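PDB 4TPS: sporulation inhibitor of replication protein SirA from Bacillus subtilis, which inhibits the initiation of DNA replication during sporulation, acting on DnaA and so helping to enforce diploidy. Local coordinates for residues 8-20 with 105-118. Residues are numbered along the deposited sequence; the frame is centred on the assembly and turned at random.
Sequences ERHYYTYLIKEEF and HMIEIVASGDYEAE. With ACT (acetate ion), chain F.
Arg9 and Glu118 meet where two neighbouring antiparallel strands of SirA's central sheet, 9-16 and 106-113, lie side by side and the second leads into helix 116-128. Three hydrogen-bonded pairs, Arg9-Ala111, Tyr11-Ile109 and Thr13-Ile107, zip the strands together, and their side chains share the face on which that helix begins. Arg9 is bent at chi2 and chi3, which swings its guanidinium over Ala111 and lays it nearly coplanar with the Glu118 carboxylate, the planes 11° apart. The grip is side-on: Arg9 NE donates to Glu118 OE2 and Arg9 NH1 to Glu118 OE1, both at 2.8 Å and each through a syn lone pair. The same group reaches end-on with NH1 and NH2 to Gly113 O, so strand end and helix start are tied to one side chain, while Tyr115 CE1 lies over one face of the guanidinium, 3.7 Å from Arg9 NE. A leucine in place of Arg9 would probably leave the Glu118 carboxylate without its countercharge and Gly113 O without both of these donors. Tyr11 OH takes the remaining, anti lone pair of Glu118 OE2 at 2.6 Å; the same hydroxyl also bonds Arg141.

On the opposite face, His10, its CG anti to the backbone N so that the imidazole is carried along the strand to Glu108, sends NE2 to Glu108 OE1 at 2.7 Å, while Val110 CG2 makes an off-centre CH-pi contact with the imidazole. Further along, Met106 runs beside Tyr12 and sets SD at the ring edge, 3.8 Å from Tyr12 CD2. At the far side of the imidazole, His10 ND1 donates almost straight (174°) to acetate O, 2.7 Å away.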
loop_
_atom_site.group_PDB
_atom_site.type_symbol
_atom_site.label_atom_id
_atom_site.label_comp_id
_atom_site.label_asym_id
_atom_site.label_seq_id
_atom_site.Cartn_x
_atom_site.Cartn_y
_atom_site.Cartn_z
ATOM N N GLU A 8 -14.108 -21.589 4.649
ATOM C CA GLU A 8 -14.043 -20.244 5.299
ATOM C C GLU A 8 -13.124 -19.271 4.483
ATOM O O GLU A 8 -11.982 -19.624 4.095
ATOM C CB GLU A 8 -13.558 -20.374 6.725
ATOM C CG GLU A 8 -13.850 -19.230 7.632
ATOM C CD GLU A 8 -15.099 -19.468 8.436
ATOM O OE1 GLU A 8 -15.636 -18.462 8.931
ATOM O OE2 GLU A 8 -15.527 -20.653 8.583
ATOM N N ARG A 9 -13.644 -18.073 4.214
ATOM C CA ARG A 9 -12.893 -17.046 3.524
ATOM C C ARG A 9 -12.413 -15.973 4.512
ATOM O O ARG A 9 -13.074 -15.696 5.501
ATOM C CB ARG A 9 -13.771 -16.406 2.428
ATOM C CG ARG A 9 -14.029 -17.291 1.227
ATOM C CD ARG A 9 -15.163 -18.285 1.452
ATOM N NE ARG A 9 -16.423 -17.589 1.635
ATOM C CZ ARG A 9 -17.570 -18.196 1.910
ATOM N NH1 ARG A 9 -18.699 -17.495 2.019
ATOM N NH2 ARG A 9 -17.578 -19.501 2.120
ATOM N N HIS A 10 -11.209 -15.442 4.271
ATOM C CA HIS A 10 -10.640 -14.416 5.154
ATOM C C HIS A 10 -9.992 -13.381 4.272
ATOM O O HIS A 10 -8.978 -13.657 3.606
ATOM C CB HIS A 10 -9.610 -15.057 6.079
ATOM C CG HIS A 10 -9.042 -14.119 7.108
ATOM N ND1 HIS A 10 -8.056 -14.490 8.011
ATOM C CD2 HIS A 10 -9.404 -12.867 7.453
ATOM C CE1 HIS A 10 -7.826 -13.471 8.833
ATOM N NE2 HIS A 10 -8.636 -12.485 8.510
ATOM N N TYR A 11 -10.621 -12.209 4.186
ATOM C CA TYR A 11 -10.118 -11.147 3.297
ATOM C C TYR A 11 -9.536 -10.009 4.131
ATOM O O TYR A 11 -10.120 -9.601 5.183
ATOM C CB TYR A 11 -11.273 -10.543 2.524
ATOM C CG TYR A 11 -12.047 -11.475 1.711
ATOM C CD1 TYR A 11 -11.655 -11.821 0.443
ATOM C CD2 TYR A 11 -13.230 -12.059 2.246
ATOM C CE1 TYR A 11 -12.421 -12.696 -0.310
ATOM C CE2 TYR A 11 -14.000 -12.890 1.501
ATOM C CZ TYR A 11 -13.608 -13.217 0.235
ATOM O OH TYR A 11 -14.466 -14.077 -0.453
ATOM N N TYR A 12 -8.403 -9.487 3.659
ATOM C CA TYR A 12 -7.870 -8.204 4.111
ATOM C C TYR A 12 -8.152 -7.217 2.982
ATOM O O TYR A 12 -7.810 -7.480 1.812
ATOM C CB TYR A 12 -6.390 -8.353 4.380
ATOM C CG TYR A 12 -6.084 -9.231 5.547
ATOM C CD1 TYR A 12 -6.045 -10.577 5.410
ATOM C CD2 TYR A 12 -5.807 -8.703 6.780
ATOM C CE1 TYR A 12 -5.722 -11.409 6.483
ATOM C CE2 TYR A 12 -5.505 -9.492 7.834
ATOM C CZ TYR A 12 -5.444 -10.866 7.694
ATOM O OH TYR A 12 -5.157 -11.622 8.862
ATOM N N THR A 13 -8.834 -6.125 3.332
ATOM C CA THR A 13 -9.332 -5.174 2.345
ATOM C C THR A 13 -8.802 -3.802 2.681
ATOM O O THR A 13 -8.884 -3.351 3.831
ATOM C CB THR A 13 -10.842 -5.204 2.273
ATOM O OG1 THR A 13 -11.303 -6.538 2.011
ATOM C CG2 THR A 13 -11.380 -4.336 1.168
ATOM N N TYR A 14 -8.112 -3.206 1.695
ATOM C CA TYR A 14 -7.557 -1.836 1.852
ATOM C C TYR A 14 -8.133 -0.892 0.808
ATOM O O TYR A 14 -8.526 -1.308 -0.277
ATOM C CB TYR A 14 -6.020 -1.880 1.694
ATOM C CG TYR A 14 -5.283 -2.510 2.846
ATOM C CD1 TYR A 14 -5.119 -3.901 2.925
ATOM C CD2 TYR A 14 -4.669 -1.731 3.792
ATOM C CE1 TYR A 14 -4.383 -4.470 3.951
ATOM C CE2 TYR A 14 -3.925 -2.288 4.840
ATOM C CZ TYR A 14 -3.802 -3.659 4.922
ATOM O OH TYR A 14 -3.095 -4.218 5.920
ATOM N N LEU A 15 -8.199 0.388 1.196
ATOM C CA LEU A 15 -8.647 1.466 0.340
ATOM C C LEU A 15 -7.386 2.076 -0.304
ATOM O O LEU A 15 -6.585 2.751 0.387
ATOM C CB LEU A 15 -9.391 2.495 1.164
ATOM C CG LEU A 15 -10.063 3.597 0.376
ATOM C CD1 LEU A 15 -10.916 3.056 -0.744
ATOM C CD2 LEU A 15 -10.858 4.519 1.288
ATOM N N ILE A 16 -7.169 1.755 -1.562
ATOM C CA ILE A 16 -5.909 2.112 -2.261
ATOM C C ILE A 16 -6.039 3.549 -2.810
ATOM O O ILE A 16 -7.072 3.955 -3.331
ATOM C CB ILE A 16 -5.600 1.146 -3.427
ATOM C CG1 ILE A 16 -5.641 -0.325 -2.991
ATOM C CG2 ILE A 16 -4.263 1.494 -4.106
ATOM C CD1 ILE A 16 -4.720 -0.650 -1.856
ATOM N N LYS A 17 -4.968 4.337 -2.654
ATOM C CA LYS A 17 -4.951 5.638 -3.267
ATOM C C LYS A 17 -4.973 5.539 -4.760
ATOM O O LYS A 17 -4.320 4.669 -5.399
ATOM C CB LYS A 17 -3.734 6.407 -2.799
ATOM C CG LYS A 17 -3.751 6.870 -1.351
ATOM C CD LYS A 17 -2.515 7.670 -0.999
ATOM C CE LYS A 17 -2.523 8.276 0.399
ATOM N NZ LYS A 17 -1.216 8.948 0.613
ATOM N N GLU A 18 -5.736 6.458 -5.349
ATOM C CA GLU A 18 -5.882 6.572 -6.787
ATOM C C GLU A 18 -4.564 6.516 -7.580
ATOM O O GLU A 18 -4.454 5.819 -8.572
ATOM C CB GLU A 18 -6.590 7.912 -7.062
ATOM C CG GLU A 18 -8.095 7.846 -6.820
ATOM C CD GLU A 18 -8.616 8.050 -5.395
ATOM O OE1 GLU A 18 -7.844 7.896 -4.425
ATOM O OE2 GLU A 18 -9.846 8.341 -5.254
ATOM N N GLU A 19 -3.536 7.208 -7.085
ATOM C CA GLU A 19 -2.302 7.263 -7.826
ATOM C C GLU A 19 -1.687 5.876 -7.984
ATOM O O GLU A 19 -1.120 5.527 -9.009
ATOM C CB GLU A 19 -1.349 8.246 -7.107
ATOM C CG GLU A 19 0.036 8.324 -7.631
ATOM C CD GLU A 19 0.862 9.369 -6.889
ATOM O OE1 GLU A 19 0.708 9.523 -5.628
ATOM O OE2 GLU A 19 1.684 10.036 -7.576
ATOM N N PHE A 20 -1.737 5.102 -6.901
ATOM C CA PHE A 20 -1.159 3.747 -6.908
ATOM C C PHE A 20 -2.021 2.716 -7.611
ATOM O O PHE A 20 -1.488 1.821 -8.282
ATOM C CB PHE A 20 -0.801 3.377 -5.463
ATOM C CG PHE A 20 0.385 4.172 -4.992
ATOM C CD1 PHE A 20 1.661 3.736 -5.301
ATOM C CD2 PHE A 20 0.218 5.375 -4.333
ATOM C CE1 PHE A 20 2.771 4.517 -4.948
ATOM C CE2 PHE A 20 1.319 6.141 -4.010
ATOM C CZ PHE A 20 2.567 5.690 -4.265
ATOM N N HIS A 105 -6.453 1.640 8.666
ATOM C CA HIS A 105 -6.407 1.572 7.229
ATOM C C HIS A 105 -6.847 0.242 6.739
ATOM O O HIS A 105 -6.794 0.039 5.562
ATOM C CB HIS A 105 -4.994 1.802 6.585
ATOM C CG HIS A 105 -4.516 3.216 6.598
ATOM N ND1 HIS A 105 -3.843 3.761 5.523
ATOM C CD2 HIS A 105 -4.601 4.194 7.530
ATOM C CE1 HIS A 105 -3.497 5.002 5.803
ATOM N NE2 HIS A 105 -3.951 5.293 7.011
ATOM N N MET A 106 -7.373 -0.639 7.592
ATOM C CA MET A 106 -7.614 -2.012 7.123
ATOM C C MET A 106 -9.064 -2.395 7.467
ATOM O O MET A 106 -9.541 -2.068 8.559
ATOM C CB MET A 106 -6.612 -3.027 7.747
ATOM C CG MET A 106 -6.926 -4.544 7.670
ATOM S SD MET A 106 -5.640 -5.403 8.676
ATOM C CE MET A 106 -6.394 -5.288 10.299
ATOM N N ILE A 107 -9.674 -3.132 6.568
ATOM C CA ILE A 107 -10.899 -3.922 6.860
ATOM C C ILE A 107 -10.582 -5.422 6.787
ATOM O O ILE A 107 -9.905 -5.871 5.884
ATOM C CB ILE A 107 -11.992 -3.567 5.833
ATOM C CG1 ILE A 107 -12.516 -2.173 6.168
ATOM C CG2 ILE A 107 -13.170 -4.536 5.920
ATOM C CD1 ILE A 107 -13.339 -1.567 5.070
ATOM N N GLU A 108 -11.110 -6.202 7.719
ATOM C CA GLU A 108 -10.919 -7.633 7.669
ATOM C C GLU A 108 -12.324 -8.224 7.643
ATOM O O GLU A 108 -13.211 -7.814 8.411
ATOM C CB GLU A 108 -10.233 -8.153 8.882
ATOM C CG GLU A 108 -8.765 -8.214 8.917
ATOM C CD GLU A 108 -8.301 -9.071 10.092
ATOM O OE1 GLU A 108 -8.448 -10.334 10.161
ATOM O OE2 GLU A 108 -7.840 -8.440 10.989
ATOM N N ILE A 109 -12.511 -9.202 6.778
ATOM C CA ILE A 109 -13.787 -9.911 6.651
ATOM C C ILE A 109 -13.508 -11.427 6.774
ATOM O O ILE A 109 -12.627 -11.953 6.117
ATOM C CB ILE A 109 -14.479 -9.590 5.355
ATOM C CG1 ILE A 109 -14.890 -8.091 5.305
ATOM C CG2 ILE A 109 -15.669 -10.502 5.105
ATOM C CD1 ILE A 109 -15.254 -7.572 3.935
ATOM N N VAL A 110 -14.306 -12.109 7.593
ATOM C CA VAL A 110 -14.304 -13.580 7.642
ATOM C C VAL A 110 -15.696 -14.037 7.270
ATOM O O VAL A 110 -16.634 -13.528 7.765
ATOM C CB VAL A 110 -13.912 -14.095 9.073
ATOM C CG1 VAL A 110 -13.998 -15.614 9.127
ATOM C CG2 VAL A 110 -12.543 -13.579 9.467
ATOM N N ALA A 111 -15.810 -14.994 6.345
ATOM C CA ALA A 111 -17.084 -15.486 5.894
ATOM C C ALA A 111 -17.158 -16.991 5.722
ATOM O O ALA A 111 -16.197 -17.602 5.339
ATOM C CB ALA A 111 -17.496 -14.798 4.596
ATOM N N SER A 112 -18.351 -17.542 5.934
ATOM C CA SER A 112 -18.644 -18.978 5.748
ATOM C C SER A 112 -20.010 -19.160 5.123
ATOM O O SER A 112 -20.846 -18.304 5.253
ATOM C CB SER A 112 -18.555 -19.734 7.064
ATOM O OG SER A 112 -19.565 -19.356 7.931
ATOM N N GLY A 113 -20.234 -20.313 4.504
ATOM C CA GLY A 113 -21.465 -20.555 3.817
ATOM C C GLY A 113 -21.491 -19.936 2.441
ATOM O O GLY A 113 -20.458 -19.880 1.776
ATOM N N ASP A 114 -22.683 -19.537 1.996
ATOM C CA ASP A 114 -22.900 -18.989 0.668
ATOM C C ASP A 114 -22.044 -17.731 0.492
ATOM O O ASP A 114 -21.828 -16.961 1.473
ATOM C CB ASP A 114 -24.393 -18.656 0.475
ATOM C CG ASP A 114 -25.244 -19.881 0.179
ATOM O OD1 ASP A 114 -24.710 -21.038 0.242
ATOM O OD2 ASP A 114 -26.439 -19.662 -0.175
ATOM N N TYR A 115 -21.543 -17.507 -0.724
ATOM C CA TYR A 115 -20.769 -16.305 -1.060
ATOM C C TYR A 115 -21.568 -15.022 -0.910
ATOM O O TYR A 115 -20.979 -13.898 -0.846
ATOM C CB TYR A 115 -20.213 -16.450 -2.498
ATOM C CG TYR A 115 -18.982 -17.338 -2.589
ATOM C CD1 TYR A 115 -17.801 -16.974 -1.953
ATOM C CD2 TYR A 115 -18.981 -18.523 -3.341
ATOM C CE1 TYR A 115 -16.659 -17.764 -2.056
ATOM C CE2 TYR A 115 -17.831 -19.317 -3.441
ATOM C CZ TYR A 115 -16.684 -18.935 -2.774
ATOM O OH TYR A 115 -15.533 -19.670 -2.860
ATOM N N GLU A 116 -22.885 -15.151 -0.804
ATOM C CA GLU A 116 -23.711 -14.003 -0.374
ATOM C C GLU A 116 -23.225 -13.322 0.922
ATOM O O GLU A 116 -23.449 -12.115 1.112
ATOM C CB GLU A 116 -25.194 -14.379 -0.224
ATOM C CG GLU A 116 -26.072 -13.168 -0.025
ATOM C CD GLU A 116 -25.957 -12.104 -1.158
ATOM O OE1 GLU A 116 -25.843 -12.496 -2.352
ATOM O OE2 GLU A 116 -25.973 -10.871 -0.862
ATOM N N ALA A 117 -22.618 -14.111 1.817
ATOM C CA ALA A 117 -22.231 -13.615 3.127
ATOM C C ALA A 117 -21.266 -12.410 3.028
ATOM O O ALA A 117 -21.547 -11.342 3.540
ATOM C CB ALA A 117 -21.655 -14.763 4.004
ATOM N N GLU A 118 -20.144 -12.597 2.367
ATOM C CA GLU A 118 -19.185 -11.506 2.159
ATOM C C GLU A 118 -19.700 -10.464 1.162
ATOM O O GLU A 118 -19.377 -9.275 1.287
ATOM C CB GLU A 118 -17.760 -11.977 1.750
ATOM C CG GLU A 118 -17.639 -12.847 0.519
ATOM C CD GLU A 118 -17.620 -14.316 0.886
ATOM O OE1 GLU A 118 -18.672 -14.790 1.395
ATOM O OE2 GLU A 118 -16.586 -14.980 0.672
HETATM C C ACT F . -5.922 -17.248 8.755
HETATM O O ACT F . -6.791 -16.912 7.908
HETATM O OXT ACT F . -5.449 -16.405 9.585
HETATM C CH3 ACT F . -5.410 -18.670 8.788
HETATM O O HOH W 1 -6.839 1.365 3.457
#